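Monomethylamine corrinoid protein 1 (Methanosarcina barkeri, PDB 3EZX) carries methyl groups on its corrinoid cofactor from the methyltransferase MtmB to MtbA during methanogenesis from monomethylamine. Local coordinates at residues Ile107-Val112 with Val150-Met155; Phe98-Asp103 with Thr156-Gly161. One frame throughout, in Å; residues are numbered along the deposited sequence.

Interaction 1: residues Ile107-Val112 with Val150-Met155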
ATOM      1  N   ILE A 107      -4.438  -2.879   3.345  1.00 16.02           N
ATOM      2  CA  ILE A 107      -4.407  -3.526   2.033  1.00 17.81           C
ATOM      3  C   ILE A 107      -3.383  -2.876   1.098  1.00 26.54           C
ATOM      4  O   ILE A 107      -2.513  -3.560   0.550  1.00 23.06           O
ATOM      5  CB  ILE A 107      -5.801  -3.508   1.376  1.00 23.39           C
ATOM      6  CG1 ILE A 107      -6.764  -4.358   2.213  1.00 12.67           C
ATOM      7  CG2 ILE A 107      -5.728  -4.045  -0.051  1.00 24.27           C
ATOM      8  CD1 ILE A 107      -8.173  -4.406   1.702  1.00 11.74           C
ATOM      9  N   GLY A 108      -3.482  -1.560   0.927  1.00 30.09           N
ATOM     10  CA  GLY A 108      -2.543  -0.850   0.081  1.00 23.61           C
ATOM     11  C   GLY A 108      -1.146  -0.869   0.651  1.00 32.14           C
ATOM     12  O   GLY A 108      -0.156  -0.980  -0.068  1.00 23.83           O
ATOM     13  N   HIS A 109      -1.066  -0.743   1.967  1.00 28.97           N
ATOM     14  CA  HIS A 109       0.223  -0.769   2.659  1.00 27.84           C
ATOM     15  C   HIS A 109       0.896  -2.117   2.409  1.00 35.51           C
ATOM     16  O   HIS A 109       2.068  -2.165   2.039  1.00 43.11           O
ATOM     17  CB  HIS A 109       0.016  -0.567   4.165  1.00 12.64           C
ATOM     18  CG  HIS A 109       1.151  -1.035   5.012  1.00 24.39           C
ATOM     19  ND1 HIS A 109       2.369  -0.384   5.056  1.00 27.95           N
ATOM     20  CD2 HIS A 109       1.272  -2.109   5.833  1.00 22.77           C
ATOM     21  CE1 HIS A 109       3.182  -1.041   5.857  1.00 37.72           C
ATOM     22  NE2 HIS A 109       2.545  -2.093   6.341  1.00 23.58           N
ATOM     23  N   ARG A 110       0.151  -3.206   2.605  1.00 37.81           N
ATOM     24  CA  ARG A 110       0.693  -4.550   2.403  1.00 33.98           C
ATOM     25  C   ARG A 110       1.104  -4.805   0.955  1.00 35.05           C
ATOM     26  O   ARG A 110       2.063  -5.534   0.703  1.00 35.61           O
ATOM     27  CB  ARG A 110      -0.326  -5.615   2.814  1.00 39.09           C
ATOM     28  CG  ARG A 110      -0.368  -5.903   4.310  1.00 42.48           C
ATOM     29  CD  ARG A 110      -1.039  -7.243   4.620  1.00 51.42           C
ATOM     30  NE  ARG A 110      -0.866  -7.610   6.026  1.00 74.00           N
ATOM     31  CZ  ARG A 110      -1.240  -8.769   6.564  1.00 86.59           C
ATOM     32  NH1 ARG A 110      -1.819  -9.699   5.815  1.00 90.55           N
ATOM     33  NH2 ARG A 110      -1.029  -8.999   7.855  1.00 86.38           N
ATOM     34  N   LEU A 111       0.370  -4.213   0.016  1.00 37.57           N
ATOM     35  CA  LEU A 111       0.661  -4.386  -1.391  1.00 38.01           C
ATOM     36  C   LEU A 111       1.980  -3.704  -1.778  1.00 36.83           C
ATOM     37  O   LEU A 111       2.819  -4.294  -2.466  1.00 42.05           O
ATOM     38  CB  LEU A 111      -0.482  -3.827  -2.230  1.00 38.48           C
ATOM     39  CG  LEU A 111      -0.395  -4.022  -3.749  1.00 38.03           C
ATOM     40  CD1 LEU A 111      -0.216  -5.502  -4.096  1.00 32.23           C
ATOM     41  CD2 LEU A 111      -1.655  -3.470  -4.370  1.00 43.98           C
ATOM     42  N   VAL A 112       2.164  -2.467  -1.336  1.00 28.46           N
ATOM     43  CA  VAL A 112       3.383  -1.737  -1.637  1.00 30.37           C
ATOM     44  C   VAL A 112       4.592  -2.428  -1.006  1.00 33.48           C
ATOM     45  O   VAL A 112       5.637  -2.561  -1.644  1.00 38.43           O
ATOM     46  CB  VAL A 112       3.344  -0.297  -1.087  1.00 32.02           C
ATOM     47  CG1 VAL A 112       4.704   0.331  -1.241  1.00 27.69           C
ATOM     48  CG2 VAL A 112       2.275   0.527  -1.811  1.00 33.75           C
ATOM     49  N   VAL A 150       8.661   4.325   3.906  1.00 39.49           N
ATOM     50  CA  VAL A 150       7.430   4.193   3.130  1.00 37.38           C
ATOM     51  C   VAL A 150       6.212   4.275   4.062  1.00 40.03           C
ATOM     52  O   VAL A 150       5.935   3.340   4.818  1.00 41.74           O
ATOM     53  CB  VAL A 150       7.391   2.834   2.383  1.00 36.85           C
ATOM     54  CG1 VAL A 150       6.262   2.828   1.374  1.00 28.95           C
ATOM     55  CG2 VAL A 150       8.724   2.566   1.706  1.00 30.65           C
ATOM     56  N   GLY A 151       5.481   5.385   4.001  1.00 31.83           N
ATOM     57  CA  GLY A 151       4.320   5.544   4.866  1.00 35.82           C
ATOM     58  C   GLY A 151       2.949   5.572   4.204  1.00 36.56           C
ATOM     59  O   GLY A 151       2.782   6.101   3.105  1.00 27.07           O
ATOM     60  N   SER A 152       1.959   4.999   4.883  1.00 35.25           N
ATOM     61  CA  SER A 152       0.595   4.968   4.366  1.00 36.37           C
ATOM     62  C   SER A 152      -0.370   5.732   5.251  1.00 31.51           C
ATOM     63  O   SER A 152      -0.136   5.909   6.443  1.00 43.19           O
ATOM     64  CB  SER A 152       0.085   3.528   4.235  1.00 33.16           C
ATOM     65  OG  SER A 152       0.573   2.902   3.068  1.00 26.85           O
ATOM     66  N   ALA A 153      -1.469   6.163   4.651  1.00 35.57           N
ATOM     67  CA  ALA A 153      -2.514   6.888   5.353  1.00 37.67           C
ATOM     68  C   ALA A 153      -3.691   7.044   4.393  1.00 41.28           C
ATOM     69  O   ALA A 153      -3.574   7.695   3.354  1.00 48.83           O
ATOM     70  CB  ALA A 153      -2.001   8.247   5.803  1.00 21.66           C
ATOM     71  N   LEU A 154      -4.817   6.426   4.726  1.00 37.64           N
ATOM     72  CA  LEU A 154      -5.996   6.512   3.873  1.00 42.29           C
ATOM     73  C   LEU A 154      -7.037   7.457   4.436  1.00 34.95           C
ATOM     74  O   LEU A 154      -8.126   7.607   3.884  1.00 35.21           O
ATOM     75  CB  LEU A 154      -6.606   5.126   3.655  1.00 33.14           C
ATOM     76  CG  LEU A 154      -5.917   4.314   2.555  1.00 38.37           C
ATOM     77  CD1 LEU A 154      -4.456   4.065   2.913  1.00 49.67           C
ATOM     78  CD2 LEU A 154      -6.650   3.004   2.377  1.00 60.47           C
ATOM     79  N   MET A 155      -6.691   8.096   5.545  1.00 37.50           N
ATOM     80  CA  MET A 155      -7.584   9.049   6.171  1.00 39.29           C
ATOM     81  C   MET A 155      -6.844  10.360   6.374  1.00 48.35           C
ATOM     82  O   MET A 155      -5.702  10.370   6.834  1.00 53.40           O
ATOM     83  CB  MET A 155      -8.081   8.517   7.511  1.00 46.83           C
ATOM     84  CG  MET A 155      -8.864   7.224   7.400  1.00 38.66           C
ATOM     85  SD  MET A 155      -9.780   6.898   8.901  1.00 42.77           S
ATOM     86  CE  MET A 155      -8.439   6.528  10.025  1.00 44.78           C
TER
HETATM   87  O   HOH W   1       2.953   2.222   3.634  1.00 33.65           O

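Interaction 2: residues Phe98-Asp103 with Thr156-Gly161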
ATOM      1  N   PHE A  98       5.070   1.460   6.965  1.00 25.89           N
ATOM      2  CA  PHE A  98       4.126   1.648   8.058  1.00 23.09           C
ATOM      3  C   PHE A  98       2.868   2.397   7.628  1.00 25.13           C
ATOM      4  O   PHE A  98       2.837   3.036   6.583  1.00 25.20           O
ATOM      5  CB  PHE A  98       4.820   2.450   9.150  1.00 18.45           C
ATOM      6  CG  PHE A  98       5.321   3.785   8.669  1.00 24.78           C
ATOM      7  CD1 PHE A  98       4.529   4.917   8.786  1.00 24.91           C
ATOM      8  CD2 PHE A  98       6.566   3.900   8.060  1.00 26.61           C
ATOM      9  CE1 PHE A  98       4.965   6.149   8.300  1.00 20.11           C
ATOM     10  CE2 PHE A  98       7.010   5.123   7.571  1.00 24.24           C
ATOM     11  CZ  PHE A  98       6.207   6.252   7.693  1.00 22.25           C
ATOM     12  N   VAL A  99       1.828   2.300   8.445  1.00 26.06           N
ATOM     13  CA  VAL A  99       0.584   3.003   8.199  1.00 22.50           C
ATOM     14  C   VAL A  99       0.490   4.006   9.353  1.00 28.77           C
ATOM     15  O   VAL A  99       0.738   3.652  10.501  1.00 21.51           O
ATOM     16  CB  VAL A  99      -0.616   2.045   8.244  1.00 30.41           C
ATOM     17  CG1 VAL A  99      -1.891   2.803   7.917  1.00 27.03           C
ATOM     18  CG2 VAL A  99      -0.399   0.898   7.277  1.00 11.72           C
ATOM     19  N   ALA A 100       0.141   5.250   9.045  1.00 29.04           N
ATOM     20  CA  ALA A 100       0.033   6.309  10.048  1.00 30.02           C
ATOM     21  C   ALA A 100      -0.736   5.937  11.316  1.00 41.50           C
ATOM     22  O   ALA A 100      -1.557   5.016  11.320  1.00 47.50           O
ATOM     23  CB  ALA A 100      -0.587   7.541   9.423  1.00 34.79           C
ATOM     24  N   GLU A 101      -0.473   6.677  12.390  1.00 41.52           N
ATOM     25  CA  GLU A 101      -1.122   6.451  13.682  1.00 38.69           C
ATOM     26  C   GLU A 101      -2.635   6.585  13.595  1.00 27.13           C
ATOM     27  O   GLU A 101      -3.146   7.522  12.987  1.00 23.81           O
ATOM     28  CB  GLU A 101      -0.597   7.450  14.716  1.00 35.84           C
ATOM     29  CG  GLU A 101      -1.067   7.180  16.135  1.00 42.10           C
ATOM     30  CD  GLU A 101      -0.549   8.211  17.118  1.00 56.46           C
ATOM     31  OE1 GLU A 101       0.648   8.556  17.029  1.00 52.42           O
ATOM     32  OE2 GLU A 101      -1.331   8.671  17.979  1.00 62.17           O
ATOM     33  N   GLY A 102      -3.341   5.647  14.219  1.00 27.81           N
ATOM     34  CA  GLY A 102      -4.792   5.677  14.221  1.00 25.29           C
ATOM     35  C   GLY A 102      -5.419   5.128  12.957  1.00 29.02           C
ATOM     36  O   GLY A 102      -6.640   5.065  12.845  1.00 37.74           O
ATOM     37  N   ASP A 103      -4.581   4.724  12.010  1.00 33.44           N
ATOM     38  CA  ASP A 103      -5.046   4.188  10.738  1.00 33.18           C
ATOM     39  C   ASP A 103      -4.815   2.677  10.706  1.00 31.27           C
ATOM     40  O   ASP A 103      -3.747   2.206  11.091  1.00 33.48           O
ATOM     41  CB  ASP A 103      -4.263   4.847   9.597  1.00 23.09           C
ATOM     42  CG  ASP A 103      -5.028   4.849   8.281  1.00 36.51           C
ATOM     43  OD1 ASP A 103      -5.655   3.822   7.946  1.00 21.41           O
ATOM     44  OD2 ASP A 103      -4.992   5.882   7.574  1.00 22.94           O
ATOM     45  N   THR A 156      -7.493  11.459   6.009  1.00 50.66           N
ATOM     46  CA  THR A 156      -6.903  12.784   6.145  1.00 50.56           C
ATOM     47  C   THR A 156      -6.424  13.037   7.568  1.00 46.32           C
ATOM     48  O   THR A 156      -5.329  13.559   7.776  1.00 43.22           O
ATOM     49  CB  THR A 156      -7.913  13.886   5.764  1.00 59.13           C
ATOM     50  OG1 THR A 156      -9.132  13.694   6.495  1.00 49.28           O
ATOM     51  CG2 THR A 156      -8.204  13.853   4.265  1.00 55.55           C
ATOM     52  N   THR A 157      -7.249  12.660   8.542  1.00 39.36           N
ATOM     53  CA  THR A 157      -6.920  12.849   9.951  1.00 46.22           C
ATOM     54  C   THR A 157      -5.586  12.197  10.313  1.00 49.54           C
ATOM     55  O   THR A 157      -4.811  12.750  11.091  1.00 54.81           O
ATOM     56  CB  THR A 157      -8.020  12.261  10.861  1.00 55.19           C
ATOM     57  OG1 THR A 157      -9.303  12.729  10.424  1.00 65.81           O
ATOM     58  CG2 THR A 157      -7.804  12.688  12.304  1.00 39.39           C
ATOM     59  N   SER A 158      -5.319  11.025   9.744  1.00 48.78           N
ATOM     60  CA  SER A 158      -4.077  10.307  10.015  1.00 49.80           C
ATOM     61  C   SER A 158      -2.946  10.783   9.106  1.00 39.79           C
ATOM     62  O   SER A 158      -1.773  10.692   9.460  1.00 50.41           O
ATOM     63  CB  SER A 158      -4.284   8.800   9.828  1.00 55.88           C
ATOM     64  OG  SER A 158      -4.559   8.488   8.471  1.00 66.16           O
ATOM     65  N   MET A 159      -3.304  11.289   7.933  1.00 37.21           N
ATOM     66  CA  MET A 159      -2.324  11.785   6.976  1.00 36.91           C
ATOM     67  C   MET A 159      -1.630  13.051   7.470  1.00 37.03           C
ATOM     68  O   MET A 159      -0.473  13.305   7.135  1.00 31.03           O
ATOM     69  CB  MET A 159      -3.006  12.080   5.643  1.00 48.42           C
ATOM     70  CG  MET A 159      -2.098  12.722   4.612  1.00 53.63           C
ATOM     71  SD  MET A 159      -3.052  13.555   3.331  1.00 65.10           S
ATOM     72  CE  MET A 159      -3.393  15.135   4.157  1.00 64.92           C
ATOM     73  N   LEU A 160      -2.344  13.844   8.261  1.00 41.50           N
ATOM     74  CA  LEU A 160      -1.797  15.086   8.798  1.00 49.07           C
ATOM     75  C   LEU A 160      -0.602  14.812   9.700  1.00 55.72           C
ATOM     76  O   LEU A 160       0.343  15.607   9.757  1.00 51.32           O
ATOM     77  CB  LEU A 160      -2.878  15.840   9.574  1.00 49.14           C
ATOM     78  CG  LEU A 160      -4.119  16.171   8.737  1.00 61.02           C
ATOM     79  CD1 LEU A 160      -5.145  16.906   9.584  1.00 56.77           C
ATOM     80  CD2 LEU A 160      -3.713  17.005   7.534  1.00 62.19           C
ATOM     81  N   GLY A 161      -0.647  13.681  10.398  1.00 47.44           N
ATOM     82  CA  GLY A 161       0.441  13.313  11.283  1.00 51.60           C
ATOM     83  C   GLY A 161       1.757  13.040  10.571  1.00 46.48           C
ATOM     84  O   GLY A 161       2.796  12.892  11.213  1.00 50.53           O
TER

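Interaction 1: residues Ile107-Val112 with Val150-Met155
His109 and Ser152 meet because of their first torsions. The imidazole CG of His109 lies anti to the backbone N (chi1 160°), and Ser152 OG lies anti to its carbonyl carbon (chi1 -80°), so the hydroxyl comes up beside the base of the histidine, with OG 3.7 Å from His109 CB. The ring itself is reached through water 1, which sits in the imidazole plane at its edge, 3.0 Å from His109 ND1. That water also donates to Ser152 OG and, weakly, to Val150 O at 3.4 Å, tying the helix to the strand backbone. On the far edge of the ring, NE2 is bonded to Asp125 OD1, so the imidazole is held from both nitrogens. One helical turn on, Val112 adds an apolar touch: the Val112 and Val150 side chains cross obliquely, their CG1 atoms 3.9 Å apart. All four touching residues are buried, yet the segments share only 168 Å², which fits a contact bridged in part by water 1. Ser152 OG is hydrogen-bonded to N3B of the cofactor's hydroxybenzimidazole, which places this residue at the nucleotide-base end of the corrinoid pocket. Gly108, also of that pocket, is the glycine of the DxHxxG signature begun by Asp103 and His105, and Ser152 and Leu154 are the S and L of SxL, both hallmarks of the Rossmann-like B12-binding domain.

Interaction 2: residues Phe98-Asp103 with Thr156-Gly161
Ser158, on the short helix 156-159, packs against the turn Ala100-Asp103 that follows strand 94-99, and Asp103 opens the DxHxxG signature of the B12-binding fold. The two segments bury 145 Å² together, with Ser158 giving more than half of it. Among polar contacts the serine hydroxyl is central: OG lies 2.8 Å from Asp103 OD2, but its single proton can also go to Met155 O, at the N-cap of the same helix, so which acceptor takes it is unsettled. With chi1 at 66°, OG stands between the backbone N and the carbonyl carbon of Ser158, a placement that lets it address both. OD2 of Asp103 accepts from Leu154 N as well, while OD1 is bonded to His105 ND1. By similarity His105 is the axial cobalt ligand, so Asp103 is probably a second-shell residue, its bond to ND1 consistent with fixing the orientation of the His105 ring, and Ser158 is a neighbour of that carboxylate. Van der Waals contacts make up the rest. The methyl of Ala100 lies 3.9 Å from Ser158 CB and also meets the Ser158 carbonyl oxygen, while Glu101 O approaches Ser158 CB at 3.6 Å. The backbone of the loop forms a type II turn with Gly102 at its third position, and Gly102 O is hydrogen-bonded to corrinoid N45. Gly102 has the positive phi, 81°, that this turn type takes there, and the bond from Asp103 N to Ala100 O that closes the turn spans 3.1 Å.

The two contacts are joined through the parallel sheet, where strands 94-99 and 147-152 are neighbours; their centres lie 10 Å apart. Probable backbone hydrogen bonds run from Ser152 N to Phe98 O and from Ala100 N to Ser152 O, both 2.7 Å. The His109 ring of interaction 1 also packs on strand 94-99, with CG 3.4 Å from Val99 CG2. The C-terminal ends of the two strands reach the corrinoid at different places: interaction 1 sets Ser152 against the benzimidazole end of the cofactor, whereas interaction 2 sits at the side of His105, whose side chain is about 3 Å from that of Asp103 and about 7 Å from that of Ser152.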